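Local coordinates for protein fumarate lyase (Mesorhizobium sp., PDB 3C8T) that is a member of the fumarate lyase superfamily, largely helical proteins built around long helices, and is assembled here from four chains, at residues F12-F21 with V325-I335; D106-R117 with L215-H225. All coordinates share one frame; numbering follows the deposited sequence.

Interaction 1. Residues F12-F21 with V325-I335; sequences FADDKMRELF and VPEGFAVASGI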
loop_
_atom_site.group_PDB
_atom_site.type_symbol
_atom_site.label_atom_id
_atom_site.label_comp_id
_atom_site.label_asym_id
_atom_site.label_seq_id
_atom_site.Cartn_x
_atom_site.Cartn_y
_atom_site.Cartn_z
ATOM N N PHE A 12 16.803 10.325 5.974
ATOM C CA PHE A 12 16.765 9.010 6.619
ATOM C C PHE A 12 17.526 7.929 5.825
ATOM O O PHE A 12 17.500 6.769 6.215
ATOM C CB PHE A 12 15.331 8.561 6.927
ATOM C CG PHE A 12 14.395 8.660 5.752
ATOM C CD1 PHE A 12 13.084 9.076 5.937
ATOM C CD2 PHE A 12 14.829 8.345 4.461
ATOM C CE1 PHE A 12 12.215 9.188 4.832
ATOM C CE2 PHE A 12 13.974 8.447 3.361
ATOM C CZ PHE A 12 12.659 8.861 3.539
ATOM N N ALA A 13 18.171 8.296 4.713
ATOM C CA ALA A 13 18.937 7.334 3.877
ATOM C C ALA A 13 20.441 7.268 4.256
ATOM O O ALA A 13 21.056 8.284 4.623
ATOM C CB ALA A 13 18.754 7.654 2.394
ATOM N N ASP A 14 21.012 6.065 4.208
ATOM C CA ASP A 14 22.413 5.830 4.619
ATOM C C ASP A 14 23.342 6.024 3.419
ATOM O O ASP A 14 23.175 5.377 2.389
ATOM C CB ASP A 14 22.569 4.430 5.234
ATOM C CG ASP A 14 24.026 4.095 5.645
ATOM O OD1 ASP A 14 24.911 4.982 5.590
ATOM O OD2 ASP A 14 24.278 2.915 6.010
ATOM N N ASP A 15 24.298 6.943 3.559
ATOM C CA ASP A 15 25.287 7.249 2.510
ATOM C C ASP A 15 26.178 6.060 2.129
ATOM O O ASP A 15 26.467 5.869 0.947
ATOM C CB ASP A 15 26.154 8.441 2.934
ATOM C CG ASP A 15 25.436 9.769 2.757
ATOM O OD1 ASP A 15 24.241 9.780 2.377
ATOM O OD2 ASP A 15 26.088 10.813 2.975
ATOM N N LYS A 16 26.600 5.273 3.113
ATOM C CA LYS A 16 27.323 4.024 2.847
ATOM C C LYS A 16 26.518 3.047 1.982
ATOM O O LYS A 16 27.052 2.389 1.068
ATOM C CB LYS A 16 27.672 3.347 4.149
ATOM C CG LYS A 16 28.736 4.066 4.928
ATOM C CD LYS A 16 29.107 3.225 6.132
ATOM C CE LYS A 16 30.296 3.833 6.879
ATOM N NZ LYS A 16 29.904 5.123 7.545
ATOM N N MET A 17 25.221 2.999 2.243
ATOM C CA MET A 17 24.329 2.138 1.515
ATOM C C MET A 17 24.029 2.734 0.135
ATOM O O MET A 17 23.924 2.014 -0.835
ATOM C CB MET A 17 23.092 1.850 2.377
ATOM C CG MET A 17 22.356 0.603 2.035
ATOM S SD MET A 17 23.226 -0.939 2.112
ATOM C CE MET A 17 22.659 -1.584 3.699
ATOM N N ARG A 18 23.985 4.054 0.031
ATOM C CA ARG A 18 24.009 4.710 -1.277
ATOM C C ARG A 18 25.318 4.510 -2.099
ATOM O O ARG A 18 25.263 4.369 -3.332
ATOM C CB ARG A 18 23.680 6.202 -1.140
ATOM C CG ARG A 18 22.254 6.443 -0.641
ATOM C CD ARG A 18 22.041 7.879 -0.174
ATOM N NE ARG A 18 21.973 8.823 -1.292
ATOM C CZ ARG A 18 22.735 9.908 -1.406
ATOM N NH1 ARG A 18 23.622 10.211 -0.455
ATOM N NH2 ARG A 18 22.610 10.702 -2.465
ATOM N N GLU A 19 26.480 4.500 -1.451
ATOM C CA GLU A 19 27.720 4.233 -2.190
ATOM C C GLU A 19 27.692 2.812 -2.729
ATOM O O GLU A 19 27.970 2.579 -3.894
ATOM C CB GLU A 19 28.985 4.471 -1.357
ATOM C CG GLU A 19 30.270 4.370 -2.244
ATOM C CD GLU A 19 31.565 4.794 -1.531
ATOM O OE1 GLU A 19 31.960 5.983 -1.651
ATOM O OE2 GLU A 19 32.188 3.936 -0.843
ATOM N N LEU A 20 27.311 1.875 -1.868
ATOM C CA LEU A 20 27.071 0.505 -2.275
ATOM C C LEU A 20 26.178 0.273 -3.521
ATOM O O LEU A 20 26.465 -0.611 -4.320
ATOM C CB LEU A 20 26.517 -0.258 -1.102
ATOM C CG LEU A 20 26.141 -1.678 -1.473
ATOM C CD1 LEU A 20 27.389 -2.493 -1.896
ATOM C CD2 LEU A 20 25.386 -2.306 -0.305
ATOM N N PHE A 21 25.106 1.043 -3.689
ATOM C CA PHE A 21 24.206 0.850 -4.836
ATOM C C PHE A 21 24.404 1.899 -5.945
ATOM O O PHE A 21 23.578 2.018 -6.859
ATOM C CB PHE A 21 22.739 0.807 -4.354
ATOM C CG PHE A 21 22.352 -0.510 -3.734
ATOM C CD1 PHE A 21 21.998 -1.606 -4.551
ATOM C CD2 PHE A 21 22.402 -0.688 -2.362
ATOM C CE1 PHE A 21 21.663 -2.842 -3.994
ATOM C CE2 PHE A 21 22.068 -1.951 -1.785
ATOM C CZ PHE A 21 21.711 -3.022 -2.602
ATOM N N VAL A 325 14.740 -2.296 -4.266
ATOM C CA VAL A 325 15.950 -2.874 -3.632
ATOM C C VAL A 325 16.944 -1.818 -3.135
ATOM O O VAL A 325 17.208 -1.745 -1.919
ATOM C CB VAL A 325 16.644 -3.995 -4.521
ATOM C CG1 VAL A 325 17.967 -4.514 -3.894
ATOM C CG2 VAL A 325 15.656 -5.156 -4.753
ATOM N N PRO A 326 17.512 -0.990 -4.043
ATOM C CA PRO A 326 18.506 -0.079 -3.484
ATOM C C PRO A 326 17.960 0.909 -2.473
ATOM O O PRO A 326 18.676 1.237 -1.489
ATOM C CB PRO A 326 19.056 0.679 -4.703
ATOM C CG PRO A 326 18.061 0.463 -5.787
ATOM C CD PRO A 326 17.393 -0.851 -5.504
ATOM N N GLU A 327 16.740 1.409 -2.710
ATOM C CA GLU A 327 16.164 2.383 -1.785
ATOM C C GLU A 327 15.650 1.737 -0.488
ATOM O O GLU A 327 15.818 2.294 0.575
ATOM C CB GLU A 327 15.056 3.185 -2.476
ATOM C CG GLU A 327 15.567 4.023 -3.641
ATOM C CD GLU A 327 14.429 4.686 -4.434
ATOM O OE1 GLU A 327 13.426 5.126 -3.800
ATOM O OE2 GLU A 327 14.542 4.788 -5.689
ATOM N N GLY A 328 15.015 0.567 -0.568
ATOM C CA GLY A 328 14.665 -0.199 0.666
ATOM C C GLY A 328 15.901 -0.348 1.546
ATOM O O GLY A 328 15.826 -0.131 2.763
ATOM N N PHE A 329 17.045 -0.687 0.930
ATOM C CA PHE A 329 18.311 -0.871 1.664
ATOM C C PHE A 329 18.865 0.407 2.263
ATOM O O PHE A 329 19.286 0.404 3.405
ATOM C CB PHE A 329 19.407 -1.556 0.808
ATOM C CG PHE A 329 19.454 -3.079 0.962
ATOM C CD1 PHE A 329 20.124 -3.673 2.035
ATOM C CD2 PHE A 329 18.816 -3.909 0.038
ATOM C CE1 PHE A 329 20.184 -5.076 2.169
ATOM C CE2 PHE A 329 18.828 -5.306 0.183
ATOM C CZ PHE A 329 19.527 -5.894 1.239
ATOM N N ALA A 330 18.883 1.474 1.473
ATOM C CA ALA A 330 19.405 2.753 1.894
ATOM C C ALA A 330 18.625 3.337 3.072
ATOM O O ALA A 330 19.222 3.791 4.064
ATOM C CB ALA A 330 19.389 3.734 0.715
ATOM N N VAL A 331 17.298 3.362 2.942
ATOM C CA VAL A 331 16.414 3.880 3.985
ATOM C C VAL A 331 16.422 2.975 5.238
ATOM O O VAL A 331 16.539 3.469 6.366
ATOM C CB VAL A 331 14.980 4.036 3.457
ATOM C CG1 VAL A 331 14.031 4.454 4.609
ATOM C CG2 VAL A 331 14.931 5.030 2.281
ATOM N N ALA A 332 16.323 1.658 5.062
ATOM C CA ALA A 332 16.368 0.818 6.255
ATOM C C ALA A 332 17.687 0.935 7.031
ATOM O O ALA A 332 17.694 0.912 8.250
ATOM C CB ALA A 332 16.055 -0.671 5.919
ATOM N N SER A 333 18.791 1.056 6.306
ATOM C CA SER A 333 20.094 1.291 6.888
ATOM C C SER A 333 20.190 2.621 7.614
ATOM O O SER A 333 20.811 2.709 8.677
ATOM C CB SER A 333 21.178 1.229 5.792
ATOM O OG SER A 333 22.484 1.041 6.345
ATOM N N GLY A 334 19.606 3.668 7.038
ATOM C CA GLY A 334 19.663 4.989 7.665
ATOM C C GLY A 334 18.864 5.088 8.935
ATOM O O GLY A 334 19.319 5.684 9.912
ATOM N N ILE A 335 17.664 4.520 8.945
ATOM C CA ILE A 335 16.857 4.498 10.197
ATOM C C ILE A 335 17.431 3.552 11.279
ATOM O O ILE A 335 17.358 3.873 12.487
ATOM C CB ILE A 335 15.297 4.316 9.955
ATOM C CG1 ILE A 335 14.946 2.922 9.448
ATOM C CG2 ILE A 335 14.776 5.372 8.980
ATOM C CD1 ILE A 335 13.481 2.783 9.162
#
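Asp14 N donates to Ala330 O (2.9 Å), although that carbonyl sits inside helix 315-344 and already accepts from Gly334 N one turn on. The two donors reach the oxygen from opposite faces of its carbonyl plane, the outside one lying 45° out of it. At Gly334, which has no side chain, the backbones come close: its CA makes a CA-H...O contact with Phe12 O (3.2 Å).

The carboxylate of Asp14 links both segments. With CG anti to the backbone N (chi1 178°), OD2 extends to the hydroxyl of Ser333 and accepts a hydrogen bond from Ser333 OG (2.6 Å) on its anti lone pair, while OD1 caps the short helix through a weak bond from Lys16 N. Arg126 adds a salt bridge to OD2 and a hydrogen bond to Ser333 OG, which probably offsets the charge of the buried carboxylate.

Farther along, Met17 bends at chi2 and chi3, laying CG against Phe329 O and bringing CE to the edge of the Phe329 ring, 3.7 Å from Phe329 CD1; SD lies obliquely to the same ring, a Met-aromatic contact. Phe21 offers a ring face to Pro326, whose CA stands almost over its centre in a CH-pi contact. At the other end, Phe12 rests a ring face on Val331 CG1.

Helix 15-20 runs nearly antiparallel to segment 325-335 (159°), the two axes approaching to 8.2 Å. Tyr8 of the second subunit packs on Phe21 and Pro326, helix 104-140 flanks Asp14, Met17 and Phe21, and helix 284-306 packs on Phe12.

Interaction 2. Residues D106-R117 with L215-H225; sequences DIMDTATVLQIR and LNLGVPSITWH
Arg117 reaches from helix 104-140 to the chain that leaves helix 204-215. Its CB points toward that loop, CG continues anti to the backbone N (chi1 -174°), and a bend at chi3 turns the guanidinium so that its edge meets two successive carbonyls. NH2 donates to Leu215 O (3.0 Å) nearly along the C=O axis, and NH1 makes a weaker, more bent bond to Asn216 O (2.7 Å, 127° at the hydrogen). Leu217 CD2 lies over one face of the group, 3.7 Å from Arg117 NH1. Both carbonyls lie where a Schellman motif ends helix 204-215, Asn216 having positive phi, and the arginine probably helps to fix this exit.

Between the polar ends runs an apolar seam. Leu217 and Val113 lie alongside each other, pointing opposite ways, with Leu217 CD2 3.7 Å from Val113 CG1, while Leu217 CD1 touches Leu114 CD2. Thr110 turns its methyl, CG2, to Leu215 CD1 (3.6 Å). The other branch of Val113, CG2, presses on Trp224 CH2 (3.5 Å).

Asp109 lays its carboxylate almost parallel to the Trp224 indole, OD2 over one face near the rim; that oxygen is also salt-bridged to Arg228. At the far end His225 NE2 donates to Asp106 OD1 (2.6 Å) close to the imidazole plane. Backbone N-H groups of Ser191, Gly192 and Thr103 also bind the Asp106 carboxylate, which probably fixes its orientation.

The loop therefore spans three turns of helix 104-140 on its way from helix 204-215 to helix 229-255, while helices 23-43 and 315-344 also pack on this stretch of the helix, Thr33 on Thr110 and Trp318 on Asp109.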
loop_
_atom_site.group_PDB
_atom_site.type_symbol
_atom_site.label_atom_id
_atom_site.label_comp_id
_atom_site.label_asym_id
_atom_site.label_seq_id
_atom_site.Cartn_x
_atom_site.Cartn_y
_atom_site.Cartn_z
ATOM N N ASP A 106 21.223 -11.787 -16.513
ATOM C CA ASP A 106 22.166 -12.620 -15.758
ATOM C C ASP A 106 23.182 -11.739 -15.036
ATOM O O ASP A 106 23.418 -11.893 -13.854
ATOM C CB ASP A 106 22.915 -13.573 -16.668
ATOM C CG ASP A 106 22.041 -14.639 -17.234
ATOM O OD1 ASP A 106 20.957 -14.924 -16.673
ATOM O OD2 ASP A 106 22.456 -15.221 -18.251
ATOM N N ILE A 107 23.781 -10.810 -15.775
ATOM C CA ILE A 107 24.843 -9.972 -15.232
ATOM C C ILE A 107 24.285 -8.993 -14.219
ATOM O O ILE A 107 24.902 -8.793 -13.148
ATOM C CB ILE A 107 25.633 -9.202 -16.330
ATOM C CG1 ILE A 107 26.109 -10.135 -17.459
ATOM C CG2 ILE A 107 26.837 -8.473 -15.707
ATOM C CD1 ILE A 107 26.972 -11.353 -17.031
ATOM N N MET A 108 23.120 -8.409 -14.543
ATOM C CA MET A 108 22.435 -7.435 -13.655
ATOM C C MET A 108 21.864 -8.058 -12.374
ATOM O O MET A 108 21.998 -7.461 -11.306
ATOM C CB MET A 108 21.350 -6.677 -14.419
ATOM C CG MET A 108 21.897 -5.778 -15.537
ATOM S SD MET A 108 20.658 -4.780 -16.452
ATOM C CE MET A 108 20.346 -3.552 -15.165
ATOM N N ASP A 109 21.280 -9.262 -12.473
ATOM C CA ASP A 109 20.808 -10.007 -11.303
ATOM C C ASP A 109 21.962 -10.413 -10.399
ATOM O O ASP A 109 21.925 -10.246 -9.172
ATOM C CB ASP A 109 20.102 -11.297 -11.743
ATOM C CG ASP A 109 18.586 -11.126 -11.966
ATOM O OD1 ASP A 109 18.045 -10.029 -11.776
ATOM O OD2 ASP A 109 17.928 -12.127 -12.324
ATOM N N THR A 110 22.999 -10.950 -11.017
ATOM C CA THR A 110 24.175 -11.409 -10.267
ATOM C C THR A 110 24.930 -10.277 -9.613
ATOM O O THR A 110 25.288 -10.385 -8.446
ATOM C CB THR A 110 25.131 -12.249 -11.141
ATOM O OG1 THR A 110 24.455 -13.431 -11.596
ATOM C CG2 THR A 110 26.359 -12.658 -10.304
ATOM N N ALA A 111 25.177 -9.187 -10.334
ATOM C CA ALA A 111 25.774 -7.983 -9.713
ATOM C C ALA A 111 24.934 -7.427 -8.570
ATOM O O ALA A 111 25.479 -6.963 -7.566
ATOM C CB ALA A 111 26.010 -6.887 -10.754
ATOM N N THR A 112 23.604 -7.428 -8.753
ATOM C CA THR A 112 22.660 -7.066 -7.674
ATOM C C THR A 112 22.840 -7.963 -6.471
ATOM O O THR A 112 22.893 -7.474 -5.337
ATOM C CB THR A 112 21.187 -7.058 -8.164
ATOM O OG1 THR A 112 21.073 -6.101 -9.220
ATOM C CG2 THR A 112 20.188 -6.700 -7.049
ATOM N N VAL A 113 22.927 -9.273 -6.696
ATOM C CA VAL A 113 23.146 -10.202 -5.583
ATOM C C VAL A 113 24.467 -9.898 -4.837
ATOM O O VAL A 113 24.524 -9.941 -3.615
ATOM C CB VAL A 113 22.991 -11.687 -6.040
ATOM C CG1 VAL A 113 23.633 -12.657 -5.079
ATOM C CG2 VAL A 113 21.485 -12.045 -6.239
ATOM N N LEU A 114 25.506 -9.517 -5.561
ATOM C CA LEU A 114 26.773 -9.171 -4.929
ATOM C C LEU A 114 26.641 -7.934 -4.020
ATOM O O LEU A 114 27.225 -7.891 -2.932
ATOM C CB LEU A 114 27.876 -8.944 -5.988
ATOM C CG LEU A 114 28.243 -10.209 -6.780
ATOM C CD1 LEU A 114 29.074 -9.837 -8.009
ATOM C CD2 LEU A 114 28.957 -11.192 -5.906
ATOM N N GLN A 115 25.907 -6.924 -4.481
ATOM C CA GLN A 115 25.608 -5.774 -3.650
ATOM C C GLN A 115 24.753 -6.174 -2.434
ATOM O O GLN A 115 25.064 -5.789 -1.307
ATOM C CB GLN A 115 24.876 -4.758 -4.497
ATOM C CG GLN A 115 25.748 -4.057 -5.582
ATOM C CD GLN A 115 24.888 -3.170 -6.479
ATOM O OE1 GLN A 115 23.817 -3.574 -6.906
ATOM N NE2 GLN A 115 25.333 -1.949 -6.726
ATOM N N ILE A 116 23.674 -6.927 -2.651
ATOM C CA ILE A 116 22.853 -7.469 -1.537
ATOM C C ILE A 116 23.692 -8.195 -0.448
ATOM O O ILE A 116 23.402 -8.061 0.748
ATOM C CB ILE A 116 21.681 -8.370 -2.059
ATOM C CG1 ILE A 116 20.673 -7.516 -2.899
ATOM C CG2 ILE A 116 20.915 -9.012 -0.925
ATOM C CD1 ILE A 116 19.583 -8.338 -3.624
ATOM N N ARG A 117 24.712 -8.962 -0.853
ATOM C CA ARG A 117 25.641 -9.539 0.110
ATOM C C ARG A 117 26.301 -8.469 0.994
ATOM O O ARG A 117 26.329 -8.593 2.234
ATOM C CB ARG A 117 26.708 -10.383 -0.581
ATOM C CG ARG A 117 27.577 -11.088 0.438
ATOM C CD ARG A 117 28.175 -12.356 -0.098
ATOM N NE ARG A 117 29.034 -12.071 -1.234
ATOM C CZ ARG A 117 29.647 -13.012 -1.940
ATOM N NH1 ARG A 117 29.490 -14.283 -1.609
ATOM N NH2 ARG A 117 30.394 -12.674 -2.975
ATOM N N LEU A 215 32.358 -16.808 -7.515
ATOM C CA LEU A 215 31.885 -15.597 -6.861
ATOM C C LEU A 215 31.555 -15.865 -5.411
ATOM O O LEU A 215 31.187 -14.955 -4.681
ATOM C CB LEU A 215 30.627 -15.086 -7.558
ATOM C CG LEU A 215 30.826 -14.567 -8.970
ATOM C CD1 LEU A 215 29.475 -14.271 -9.618
ATOM C CD2 LEU A 215 31.720 -13.341 -8.938
ATOM N N ASN A 216 31.642 -17.128 -5.013
ATOM C CA ASN A 216 31.256 -17.526 -3.673
ATOM C C ASN A 216 29.757 -17.322 -3.389
ATOM O O ASN A 216 29.402 -16.861 -2.325
ATOM C CB ASN A 216 32.135 -16.793 -2.647
ATOM C CG ASN A 216 31.977 -17.340 -1.243
ATOM O OD1 ASN A 216 31.642 -18.510 -1.044
ATOM N ND2 ASN A 216 32.196 -16.475 -0.248
ATOM N N LEU A 217 28.891 -17.714 -4.328
ATOM C CA LEU A 217 27.437 -17.626 -4.156
ATOM C C LEU A 217 26.834 -19.027 -4.168
ATOM O O LEU A 217 27.489 -19.988 -4.631
ATOM C CB LEU A 217 26.827 -16.770 -5.282
ATOM C CG LEU A 217 27.206 -15.284 -5.249
ATOM C CD1 LEU A 217 26.846 -14.590 -6.540
ATOM C CD2 LEU A 217 26.603 -14.520 -3.986
ATOM N N GLY A 218 25.599 -19.180 -3.685
ATOM C CA GLY A 218 24.937 -20.498 -3.872
ATOM C C GLY A 218 24.583 -20.679 -5.361
ATOM O O GLY A 218 24.750 -19.757 -6.167
ATOM N N VAL A 219 24.090 -21.865 -5.699
ATOM C CA VAL A 219 23.551 -22.206 -6.995
ATOM C C VAL A 219 22.027 -22.268 -6.846
ATOM O O VAL A 219 21.529 -22.965 -5.969
ATOM C CB VAL A 219 24.082 -23.603 -7.471
ATOM C CG1 VAL A 219 23.480 -24.036 -8.831
ATOM C CG2 VAL A 219 25.639 -23.635 -7.541
ATOM N N PRO A 220 21.271 -21.536 -7.692
ATOM C CA PRO A 220 19.808 -21.612 -7.626
ATOM C C PRO A 220 19.312 -22.985 -8.053
ATOM O O PRO A 220 20.005 -23.709 -8.811
ATOM C CB PRO A 220 19.372 -20.581 -8.676
ATOM C CG PRO A 220 20.473 -20.584 -9.697
ATOM C CD PRO A 220 21.707 -20.642 -8.782
ATOM N N SER A 221 18.121 -23.362 -7.597
ATOM C CA SER A 221 17.523 -24.618 -8.055
ATOM C C SER A 221 17.259 -24.574 -9.595
ATOM O O SER A 221 17.405 -25.576 -10.297
ATOM C CB SER A 221 16.224 -24.876 -7.319
ATOM O OG SER A 221 15.481 -23.689 -7.224
ATOM N N ILE A 222 16.872 -23.384 -10.069
ATOM C CA ILE A 222 16.586 -23.097 -11.472
ATOM C C ILE A 222 16.574 -21.556 -11.650
ATOM O O ILE A 222 16.443 -20.774 -10.665
ATOM C CB ILE A 222 15.227 -23.772 -11.938
ATOM C CG1 ILE A 222 15.044 -23.756 -13.472
ATOM C CG2 ILE A 222 14.006 -23.141 -11.198
ATOM C CD1 ILE A 222 13.968 -24.750 -13.968
ATOM N N THR A 223 16.735 -21.145 -12.905
ATOM C CA THR A 223 16.591 -19.778 -13.377
ATOM C C THR A 223 15.568 -18.987 -12.557
ATOM O O THR A 223 14.433 -19.454 -12.304
ATOM C CB THR A 223 16.148 -19.807 -14.856
ATOM O OG1 THR A 223 17.038 -20.658 -15.583
ATOM C CG2 THR A 223 16.132 -18.378 -15.485
ATOM N N TRP A 224 15.974 -17.801 -12.111
ATOM C CA TRP A 224 15.053 -16.978 -11.340
ATOM C C TRP A 224 14.832 -15.599 -11.984
ATOM O O TRP A 224 14.513 -14.651 -11.301
ATOM C CB TRP A 224 15.464 -16.922 -9.844
ATOM C CG TRP A 224 16.894 -16.545 -9.577
ATOM C CD1 TRP A 224 17.987 -17.362 -9.635
ATOM C CD2 TRP A 224 17.390 -15.237 -9.185
ATOM N NE1 TRP A 224 19.136 -16.649 -9.297
ATOM C CE2 TRP A 224 18.781 -15.352 -9.001
ATOM C CE3 TRP A 224 16.773 -13.995 -8.938
ATOM C CZ2 TRP A 224 19.575 -14.271 -8.615
ATOM C CZ3 TRP A 224 17.575 -12.906 -8.537
ATOM C CH2 TRP A 224 18.940 -13.057 -8.383
ATOM N N HIS A 225 15.026 -15.500 -13.304
ATOM C CA HIS A 225 14.746 -14.270 -14.055
ATOM C C HIS A 225 13.322 -13.802 -13.707
ATOM O O HIS A 225 13.079 -12.603 -13.578
ATOM C CB HIS A 225 14.846 -14.505 -15.564
ATOM C CG HIS A 225 16.243 -14.704 -16.081
ATOM N ND1 HIS A 225 16.515 -15.453 -17.211
ATOM C CD2 HIS A 225 17.436 -14.251 -15.640
ATOM C CE1 HIS A 225 17.814 -15.457 -17.432
ATOM N NE2 HIS A 225 18.395 -14.724 -16.501
#

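Overall arrangement
Helix 104-140 joins the two sites, whose centres lie about 20 Å apart. Interaction 2 uses it directly, and interaction 1 rests on it: Gln115 NE2 approaches Leu20 O to 3.0 Å in a weak hydrogen bond, and Ile116 CG2 meets Phe329 CZ at 4.0 Å. Loop 215-225 and helix 315-344 thus both pack on one helix. In sequence, both segments of interaction 2 fall between those of interaction 1, which brings an N-terminal segment back to a helix over 300 residues later. Both contacts border the second subunit through its Tyr8, and the loop of interaction 2 meets the third, where Ser221 O accepts from Asn438 ND2 of that subunit.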